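Local atomic coordinates of GCN5-related N-acetyltransferase (Streptococcus suis, PDB entry 3G3S), a protein that probably transfers an acetyl group from acetyl-coenzyme A to an amine, as expected of a member of the GNAT superfamily. Residues N72-P77 with F97-T102; R144-N149 with E188-E193. All coordinates share one frame; numbering follows the deposited sequence.

Interaction 1 of 2, residues N72-P77 with F97-T102; sequences NIILVP and FTRYAT. With EDO (1,2-ethanediol), chain H; EDO (1,2-ethanediol), chain F.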
# COMPACT_ATOMS: atom_id res chain seq x y z
N ASN A 72 12.07 -17.55 -17.69
CA ASN A 72 12.45 -18.51 -16.67
C ASN A 72 11.41 -18.35 -15.56
O ASN A 72 11.67 -17.67 -14.56
CB ASN A 72 13.85 -18.18 -16.20
CG ASN A 72 14.33 -19.10 -15.11
OD1 ASN A 72 13.85 -20.24 -15.00
ND2 ASN A 72 15.29 -18.62 -14.29
N ILE A 73 10.26 -18.99 -15.72
CA ILE A 73 9.06 -18.71 -14.90
C ILE A 73 8.39 -19.89 -14.24
O ILE A 73 8.38 -20.99 -14.81
CB ILE A 73 7.97 -17.99 -15.81
CG1 ILE A 73 6.84 -17.41 -14.99
CG2 ILE A 73 7.42 -18.95 -16.84
CD1 ILE A 73 6.11 -16.28 -15.65
N ILE A 74 7.90 -19.67 -13.01
CA ILE A 74 7.03 -20.63 -12.33
C ILE A 74 5.59 -20.10 -12.50
O ILE A 74 5.27 -18.98 -12.07
CB ILE A 74 7.39 -20.87 -10.80
CG1 ILE A 74 8.85 -21.39 -10.66
CG2 ILE A 74 6.36 -21.83 -10.15
CD1 ILE A 74 9.34 -21.50 -9.17
N LEU A 75 4.75 -20.89 -13.20
CA LEU A 75 3.34 -20.58 -13.40
C LEU A 75 2.55 -21.17 -12.24
O LEU A 75 2.67 -22.37 -11.95
CB LEU A 75 2.80 -21.24 -14.67
CG LEU A 75 3.50 -20.88 -15.96
CD1 LEU A 75 2.78 -21.57 -17.11
CD2 LEU A 75 3.49 -19.40 -16.13
N VAL A 76 1.73 -20.34 -11.59
CA VAL A 76 0.94 -20.81 -10.47
C VAL A 76 -0.56 -20.59 -10.76
O VAL A 76 -1.05 -19.48 -10.65
CB VAL A 76 1.33 -20.14 -9.15
CG1 VAL A 76 0.49 -20.79 -8.01
CG2 VAL A 76 2.86 -20.24 -8.87
N PRO A 77 -1.28 -21.66 -11.11
CA PRO A 77 -2.71 -21.55 -11.38
C PRO A 77 -3.55 -21.38 -10.11
O PRO A 77 -3.37 -22.13 -9.15
CB PRO A 77 -3.05 -22.90 -11.99
CG PRO A 77 -2.06 -23.84 -11.50
CD PRO A 77 -0.80 -23.05 -11.27
N PHE A 97 4.61 -29.78 -11.21
CA PHE A 97 5.24 -30.14 -9.93
C PHE A 97 4.47 -29.47 -8.79
O PHE A 97 3.57 -28.67 -9.03
CB PHE A 97 6.75 -29.80 -9.90
CG PHE A 97 7.06 -28.33 -9.91
CD1 PHE A 97 7.02 -27.61 -11.07
CD2 PHE A 97 7.42 -27.67 -8.75
CE1 PHE A 97 7.33 -26.30 -11.09
CE2 PHE A 97 7.71 -26.34 -8.76
CZ PHE A 97 7.66 -25.64 -9.93
N THR A 98 4.85 -29.83 -7.56
CA THR A 98 4.18 -29.37 -6.35
C THR A 98 5.07 -28.53 -5.48
O THR A 98 6.23 -28.88 -5.25
CB THR A 98 3.69 -30.57 -5.50
OG1 THR A 98 2.81 -31.37 -6.30
CG2 THR A 98 2.95 -30.10 -4.23
N ARG A 99 4.53 -27.38 -5.08
CA ARG A 99 5.19 -26.46 -4.16
C ARG A 99 4.35 -26.51 -2.90
O ARG A 99 3.23 -27.03 -2.91
CB ARG A 99 5.28 -25.05 -4.73
CG ARG A 99 6.30 -24.91 -5.85
CD ARG A 99 6.33 -23.49 -6.43
NE ARG A 99 6.60 -22.45 -5.42
CZ ARG A 99 7.76 -21.87 -5.20
NH1 ARG A 99 8.84 -22.21 -5.88
NH2 ARG A 99 7.85 -20.94 -4.28
N TYR A 100 4.92 -25.98 -1.81
CA TYR A 100 4.28 -26.05 -0.50
C TYR A 100 4.20 -24.67 0.14
O TYR A 100 5.20 -24.06 0.47
CB TYR A 100 5.05 -27.06 0.40
CG TYR A 100 5.12 -28.44 -0.25
CD1 TYR A 100 6.13 -28.74 -1.15
CD2 TYR A 100 4.15 -29.43 -0.01
CE1 TYR A 100 6.21 -29.97 -1.80
CE2 TYR A 100 4.23 -30.68 -0.66
CZ TYR A 100 5.26 -30.92 -1.56
OH TYR A 100 5.39 -32.12 -2.19
N ALA A 101 2.97 -24.20 0.30
CA ALA A 101 2.71 -22.94 0.92
C ALA A 101 2.80 -23.16 2.43
O ALA A 101 2.49 -24.24 2.91
CB ALA A 101 1.33 -22.48 0.57
N THR A 102 3.17 -22.13 3.14
CA THR A 102 3.21 -22.19 4.61
C THR A 102 2.23 -21.15 5.15
O THR A 102 1.84 -20.21 4.46
CB THR A 102 4.65 -21.96 5.15
OG1 THR A 102 5.07 -20.61 4.95
CG2 THR A 102 5.66 -22.95 4.49
C1 EDO H . -4.55 -25.32 -8.96
O1 EDO H . -5.04 -24.60 -7.83
C2 EDO H . -5.33 -26.62 -9.05
O2 EDO H . -4.97 -27.40 -7.91
C1 EDO F . 10.94 -17.26 -4.18
O1 EDO F . 11.82 -18.36 -3.92
C2 EDO F . 9.49 -17.64 -3.88
O2 EDO F . 9.44 -18.74 -2.96

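Interaction 2 of 2, residues R144-N149 with E188-E193; sequences RDLVGN and EVDTRE. With EDO (1,2-ethanediol), chain F.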
# COMPACT_ATOMS: atom_id res chain seq x y z
N ARG A 144 22.05 -15.61 -7.97
CA ARG A 144 21.50 -14.38 -8.49
C ARG A 144 20.11 -14.01 -8.04
O ARG A 144 19.84 -12.83 -7.88
CB ARG A 144 21.62 -14.34 -10.02
CG ARG A 144 20.81 -15.29 -10.77
CD ARG A 144 21.07 -15.08 -12.26
NE ARG A 144 20.09 -15.79 -13.08
CZ ARG A 144 19.98 -15.68 -14.40
NH1 ARG A 144 20.80 -14.90 -15.12
NH2 ARG A 144 19.03 -16.38 -15.03
N ASP A 145 19.24 -14.98 -7.78
CA ASP A 145 17.90 -14.68 -7.29
C ASP A 145 17.88 -14.11 -5.88
O ASP A 145 16.83 -13.64 -5.42
CB ASP A 145 17.01 -15.92 -7.35
CG ASP A 145 16.68 -16.32 -8.77
OD1 ASP A 145 16.81 -15.47 -9.68
OD2 ASP A 145 16.29 -17.49 -8.95
N LEU A 146 19.01 -14.15 -5.18
CA LEU A 146 19.07 -13.52 -3.85
C LEU A 146 18.81 -11.99 -3.94
O LEU A 146 18.23 -11.40 -3.03
CB LEU A 146 20.41 -13.81 -3.20
CG LEU A 146 20.68 -15.26 -2.81
CD1 LEU A 146 22.07 -15.41 -2.23
CD2 LEU A 146 19.60 -15.75 -1.83
N VAL A 147 19.24 -11.38 -5.05
CA VAL A 147 19.12 -9.95 -5.27
C VAL A 147 18.64 -9.52 -6.65
O VAL A 147 18.25 -8.37 -6.82
CB VAL A 147 20.48 -9.26 -5.08
CG1 VAL A 147 21.08 -9.64 -3.74
CG2 VAL A 147 21.45 -9.59 -6.20
N GLY A 148 18.64 -10.45 -7.61
CA GLY A 148 18.37 -10.13 -9.03
C GLY A 148 16.99 -9.66 -9.43
O GLY A 148 16.80 -9.21 -10.57
N ASN A 149 16.01 -9.78 -8.55
CA ASN A 149 14.68 -9.34 -8.88
C ASN A 149 14.50 -7.85 -8.69
O ASN A 149 13.54 -7.29 -9.17
CB ASN A 149 13.65 -10.12 -8.07
CG ASN A 149 13.59 -11.54 -8.49
OD1 ASN A 149 13.34 -11.83 -9.67
ND2 ASN A 149 13.85 -12.44 -7.57
N GLU A 188 14.18 -16.26 -0.22
CA GLU A 188 14.90 -17.07 -1.18
C GLU A 188 16.11 -17.53 -0.40
O GLU A 188 16.81 -16.69 0.16
CB GLU A 188 15.39 -16.19 -2.31
CG GLU A 188 16.40 -16.82 -3.26
CD GLU A 188 15.83 -17.88 -4.19
OE1 GLU A 188 14.60 -18.03 -4.30
OE2 GLU A 188 16.64 -18.54 -4.85
N VAL A 189 16.34 -18.84 -0.38
CA VAL A 189 17.52 -19.41 0.23
C VAL A 189 18.24 -20.23 -0.83
O VAL A 189 17.60 -21.00 -1.58
CB VAL A 189 17.17 -20.30 1.43
CG1 VAL A 189 18.43 -20.83 2.04
CG2 VAL A 189 16.37 -19.52 2.47
N ASP A 190 19.57 -20.09 -0.89
CA ASP A 190 20.39 -20.84 -1.85
C ASP A 190 21.75 -21.22 -1.24
O ASP A 190 22.32 -20.43 -0.47
CB ASP A 190 20.66 -19.96 -3.06
CG ASP A 190 19.42 -19.73 -3.93
OD1 ASP A 190 18.92 -20.73 -4.50
OD2 ASP A 190 19.00 -18.56 -4.12
N THR A 191 22.25 -22.41 -1.57
CA THR A 191 23.57 -22.84 -1.15
C THR A 191 24.32 -23.40 -2.34
O THR A 191 23.76 -24.14 -3.13
CB THR A 191 23.47 -23.89 -0.07
OG1 THR A 191 22.76 -23.32 1.03
CG2 THR A 191 24.87 -24.35 0.39
N ARG A 192 25.60 -23.05 -2.46
CA ARG A 192 26.37 -23.51 -3.59
C ARG A 192 26.51 -25.05 -3.49
O ARG A 192 26.66 -25.59 -2.41
CB ARG A 192 27.69 -22.76 -3.65
CG ARG A 192 28.24 -22.74 -5.03
CD ARG A 192 29.48 -21.92 -5.10
NE ARG A 192 30.61 -22.52 -4.41
CZ ARG A 192 31.79 -21.90 -4.27
NH1 ARG A 192 31.93 -20.67 -4.69
NH2 ARG A 192 32.79 -22.51 -3.64
N GLU A 193 26.41 -25.74 -4.62
CA GLU A 193 26.37 -27.23 -4.64
C GLU A 193 27.42 -27.90 -3.78
O GLU A 193 27.12 -28.80 -2.99
CB GLU A 193 26.48 -27.74 -6.09
C1 EDO F . 10.94 -17.26 -4.18
O1 EDO F . 11.82 -18.36 -3.92
C2 EDO F . 9.49 -17.64 -3.88
O2 EDO F . 9.44 -18.74 -2.96

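Interaction 1 of 2, residues N72-P77 with F97-T102
Ile74 meets Phe97 with CG2 and Arg99 with both CG2 and CD1, and it is the residue through which the two strands meet. Its CG2 methyl lies 4.0 Å from CZ of Phe97, the far tip of the ring, and 4.1 Å from CD of Arg99, so this one methyl touches both the ring and the aliphatic part of the arginine. The other branch runs on to CD1, which stops 3.4 Å from NH1 of Arg99, approaching the guanidinium obliquely. With CG1 beside the backbone N (chi1 -59°) and CG2 anti to it, the branches diverge, CG2 toward Phe97 CZ and the CD1 branch toward the Arg99 guanidinium. The Ile74 and Phe97 side chains stand roughly square to one another.

The strands are not paired directly. In the mixed central sheet of this GNAT-type fold, strand 239-248 runs between 73-77 and 94-102, antiparallel to both, and the CA atoms of Ile74 and Phe97 remain 10.0 Å apart. The contact is therefore made across an intervening strand, on one face of the sheet, without hydrogen bonds between the segments.

Arg99 bends at chi3 (57°), and its polar end is held from several directions: NE bonds to the Tyr243 hydroxyl on the intervening strand, and NH2 forms a salt bridge with Asp222. NH2 also donates to O2 of an ethanediol of chain F, 3.0 Å away at the guanidinium edge, with a bent N-H...O angle of 136°. His224 packs against both Phe97 and Ile74.

Interaction 2 of 2, residues R144-N149 with E188-E193
The side chains of Leu146 and Glu188 lie nearly perpendicular, the CD2 methyl of the leucine 3.7 Å from CG of the glutamate. This is where the loop between helices 131-139 and 153-159 rests on strand 184-191 of the central GNAT sheet. The same methyl sits 3.6 Å from the backbone O of Glu188 and 3.7 Å from OD2 of Asp190, whose side chain runs antiparallel alongside the leucine. CD2 of Leu146 thus rests against both acidic side chains, which stand on the same side of the strand.

Glu188 leaves the strand with CG anti to its backbone N (chi1 168°), then turns sharply at chi2 (72°), carrying its carboxylate across to Asp145. There OE2 meets the CB of the aspartate at 3.6 Å, while the two carboxylates stay further apart, with 4.2 Å between OD2 of Asp145 and OE2 of Glu188. Within 188-193 itself, OE2 of Glu188 and OD2 of Asp190 are 2.5 Å apart. The other oxygen of the glutamate, OE1, lies 2.8 Å from O1 of an ethanediol of chain F.

Interaction 1 closes along the chain before interaction 2 opens, and both reach the same mixed sheet. Their centres are about 17 Å apart, but their nearest atoms come to within about 4 Å without touching. From 94-102 the sheet runs through 218-223 to 184-191, so a single strand separates the strand of Arg99 from that of Glu188. The ethanediol of chain F spans this gap, contacting Arg99 from interaction 1 and Glu188 from interaction 2. Bound cacodylate lies about 4 Å from the side chain of Arg99 and, likewise, of Glu188. Ethanediol and cacodylate probably come from the crystallisation liquor, but their position is consistent with a pocket between the contacts.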